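Side-chain contact in hypothetical dTDP-4-dehydrorhamnose 3,5-epimerase (Sulfolobus tokodaii, PDB 2B9U), which probably epimerizes C3' and C5' of dTDP-4-dehydro-6-deoxyglucose, giving dTDP-4-dehydro-beta-L-rhamnose on the pathway to dTDP-L-rhamnose: residues Val157-Asp161 with Lys162-Cys166. Numbering follows the deposited sequence.
Sequences VIISD and KDLQC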
ATOM      1  N   VAL A 157      11.975 -24.557  -1.109  1.00 30.24           N
ATOM      2  CA  VAL A 157      11.496 -23.548  -2.042  1.00 29.54           C
ATOM      3  C   VAL A 157      10.093 -23.901  -2.561  1.00 29.35           C
ATOM      4  O   VAL A 157       9.847 -25.044  -2.983  1.00 29.09           O
ATOM      5  CB  VAL A 157      12.492 -23.390  -3.219  1.00 29.74           C
ATOM      6  CG1 VAL A 157      11.849 -22.684  -4.434  1.00 29.52           C
ATOM      7  CG2 VAL A 157      13.780 -22.682  -2.761  1.00 30.24           C
ATOM      8  N   ILE A 158       9.187 -22.925  -2.506  1.00 28.92           N
ATOM      9  CA  ILE A 158       7.843 -23.054  -3.088  1.00 29.08           C
ATOM     10  C   ILE A 158       7.692 -22.072  -4.254  1.00 28.90           C
ATOM     11  O   ILE A 158       7.867 -20.872  -4.107  1.00 29.28           O
ATOM     12  CB  ILE A 158       6.727 -22.889  -2.020  1.00 28.71           C
ATOM     13  CG1 ILE A 158       6.883 -23.965  -0.937  1.00 28.99           C
ATOM     14  CG2 ILE A 158       5.321 -22.948  -2.651  1.00 28.25           C
ATOM     15  CD1 ILE A 158       6.206 -23.609   0.369  1.00 29.39           C
ATOM     16  N   ILE A 159       7.371 -22.585  -5.427  1.00 29.17           N
ATOM     17  CA  ILE A 159       7.528 -21.786  -6.627  1.00 29.17           C
ATOM     18  C   ILE A 159       6.516 -22.209  -7.690  1.00 29.72           C
ATOM     19  O   ILE A 159       6.115 -23.365  -7.740  1.00 30.54           O
ATOM     20  CB  ILE A 159       8.999 -21.867  -7.131  1.00 29.08           C
ATOM     21  CG1 ILE A 159       9.237 -20.899  -8.297  1.00 29.61           C
ATOM     22  CG2 ILE A 159       9.406 -23.325  -7.452  1.00 29.14           C
ATOM     23  CD1 ILE A 159      10.703 -20.558  -8.529  1.00 31.44           C
ATOM     24  N   SER A 160       6.094 -21.269  -8.522  1.00 29.34           N
ATOM     25  CA  SER A 160       5.045 -21.543  -9.488  1.00 29.41           C
ATOM     26  C   SER A 160       5.629 -22.169 -10.762  1.00 29.55           C
ATOM     27  O   SER A 160       6.828 -22.002 -11.068  1.00 28.75           O
ATOM     28  CB  SER A 160       4.307 -20.258  -9.853  1.00 28.82           C
ATOM     29  OG  SER A 160       5.082 -19.522 -10.778  1.00 28.63           O
ATOM     30  N   ASP A 161       4.763 -22.880 -11.481  1.00 29.57           N
ATOM     31  CA  ASP A 161       5.077 -23.431 -12.803  1.00 30.85           C
ATOM     32  C   ASP A 161       5.642 -22.361 -13.745  1.00 31.03           C
ATOM     33  O   ASP A 161       6.654 -22.592 -14.398  1.00 31.60           O
ATOM     34  CB  ASP A 161       3.832 -24.070 -13.443  1.00 30.91           C
ATOM     35  CG  ASP A 161       3.438 -25.400 -12.802  1.00 32.15           C
ATOM     36  OD1 ASP A 161       4.114 -25.864 -11.857  1.00 32.61           O
ATOM     37  OD2 ASP A 161       2.438 -25.992 -13.263  1.00 34.61           O
ATOM     38  N   LYS A 162       4.988 -21.199 -13.806  1.00 31.52           N
ATOM     39  CA  LYS A 162       5.465 -20.065 -14.612  1.00 31.88           C
ATOM     40  C   LYS A 162       6.894 -19.675 -14.267  1.00 32.05           C
ATOM     41  O   LYS A 162       7.714 -19.425 -15.165  1.00 31.98           O
ATOM     42  CB  LYS A 162       4.547 -18.844 -14.440  1.00 32.41           C
ATOM     43  CG  LYS A 162       3.456 -18.695 -15.517  1.00 34.68           C
ATOM     44  CD  LYS A 162       2.354 -17.686 -15.126  1.00 36.95           C
ATOM     45  CE  LYS A 162       2.871 -16.255 -14.939  1.00 39.34           C
ATOM     46  NZ  LYS A 162       1.851 -15.392 -14.222  1.00 39.82           N
ATOM     47  N   ASP A 163       7.195 -19.628 -12.968  1.00 31.40           N
ATOM     48  CA  ASP A 163       8.516 -19.194 -12.517  1.00 31.78           C
ATOM     49  C   ASP A 163       9.573 -20.275 -12.747  1.00 31.96           C
ATOM     50  O   ASP A 163      10.751 -19.977 -12.929  1.00 32.40           O
ATOM     51  CB  ASP A 163       8.478 -18.716 -11.052  1.00 30.85           C
ATOM     52  CG  ASP A 163       7.865 -17.317 -10.900  1.00 30.64           C
ATOM     53  OD1 ASP A 163       7.585 -16.659 -11.930  1.00 30.12           O
ATOM     54  OD2 ASP A 163       7.662 -16.877  -9.747  1.00 29.00           O
ATOM     55  N   LEU A 164       9.141 -21.529 -12.769  1.00 32.85           N
ATOM     56  CA  LEU A 164      10.050 -22.644 -13.032  1.00 33.21           C
ATOM     57  C   LEU A 164      10.504 -22.705 -14.486  1.00 33.74           C
ATOM     58  O   LEU A 164      11.568 -23.238 -14.771  1.00 33.46           O
ATOM     59  CB  LEU A 164       9.425 -23.973 -12.620  1.00 32.73           C
ATOM     60  CG  LEU A 164       9.429 -24.312 -11.141  1.00 31.61           C
ATOM     61  CD1 LEU A 164       8.401 -25.389 -10.866  1.00 30.83           C
ATOM     62  CD2 LEU A 164      10.817 -24.782 -10.720  1.00 32.50           C
ATOM     63  N   GLN A 165       9.706 -22.159 -15.404  1.00 35.15           N
ATOM     64  CA  GLN A 165      10.091 -22.186 -16.818  1.00 36.14           C
ATOM     65  C   GLN A 165      10.820 -20.944 -17.308  1.00 36.42           C
ATOM     66  O   GLN A 165      11.242 -20.885 -18.469  1.00 36.71           O
ATOM     67  CB  GLN A 165       8.914 -22.544 -17.721  1.00 36.44           C
ATOM     68  CG  GLN A 165       8.451 -24.021 -17.585  1.00 39.37           C
ATOM     69  CD  GLN A 165       9.365 -25.068 -18.262  1.00 41.58           C
ATOM     70  OE1 GLN A 165      10.521 -24.791 -18.649  1.00 44.16           O
ATOM     71  NE2 GLN A 165       8.847 -26.283 -18.388  1.00 40.21           N
ATOM     72  N   CYS A 166      10.992 -19.969 -16.418  1.00 36.54           N
ATOM     73  CA  CYS A 166      11.801 -18.791 -16.710  1.00 36.36           C
ATOM     74  C   CYS A 166      13.202 -19.211 -17.213  1.00 36.92           C
ATOM     75  O   CYS A 166      13.826 -20.109 -16.645  1.00 36.72           O
ATOM     76  CB  CYS A 166      11.893 -17.884 -15.464  1.00 36.47           C
ATOM     77  SG  CYS A 166      10.305 -17.098 -14.945  1.00 35.00           S
TER
HETATM   78  O   HOH W   1       6.749 -18.542  -7.873  1.00 21.89           O
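Ser160 grips the first turn of helix 161-164 with two atoms. Its OG accepts from the backbone N of Asp163 at 3.0 Å (N-H...O 154°), a side-chain N-cap, while Ser160 O accepts from Leu164 N at 2.9 Å, in the carbonyl plane. The hydroxyl reaches the amide because chi1 of 79° sets OG between the serine's own N and carbonyl carbon, within bonding distance of Asp163 N. Beside the cap, water 1 receives the N-H of Ser160 N at 2.9 Å and donates to Asp163 OD2 at 2.7 Å, tying the carboxylate of the third helical residue to the cap backbone. Asp163 is buried, and its carboxylate is further held by His61 NE2 at OD1 and the Gly59 N-H at OD2; Arg24 of the second subunit packs against Ser160 and Asp163. Within this cupin-type, jelly-roll-like chain, nearly half of it strand, the short helix is thus tied through Asp163 to strand 57-63 close to the dimer partner; just past it, Cys166 is joined to Cys144 by a disulfide. With an alanine here in place of the serine, the N-H of Asp163 would probably lose its side-chain acceptor and the start of the helix would be held less firmly. Weaker bonds continue the turn, Asp161 O accepting from Leu164 N and Gln165 N, both at 3.2 Å. The packing lies on Ile159, whose branches diverge: CG1, anti to N (chi1 -173°), meets Asp163 CB at 3.6 Å, and CG2 touches Leu164 CG at 3.8 Å. Ile159 also rests on Tyr147, and its carbonyl O accepts from Lys23 of the second subunit.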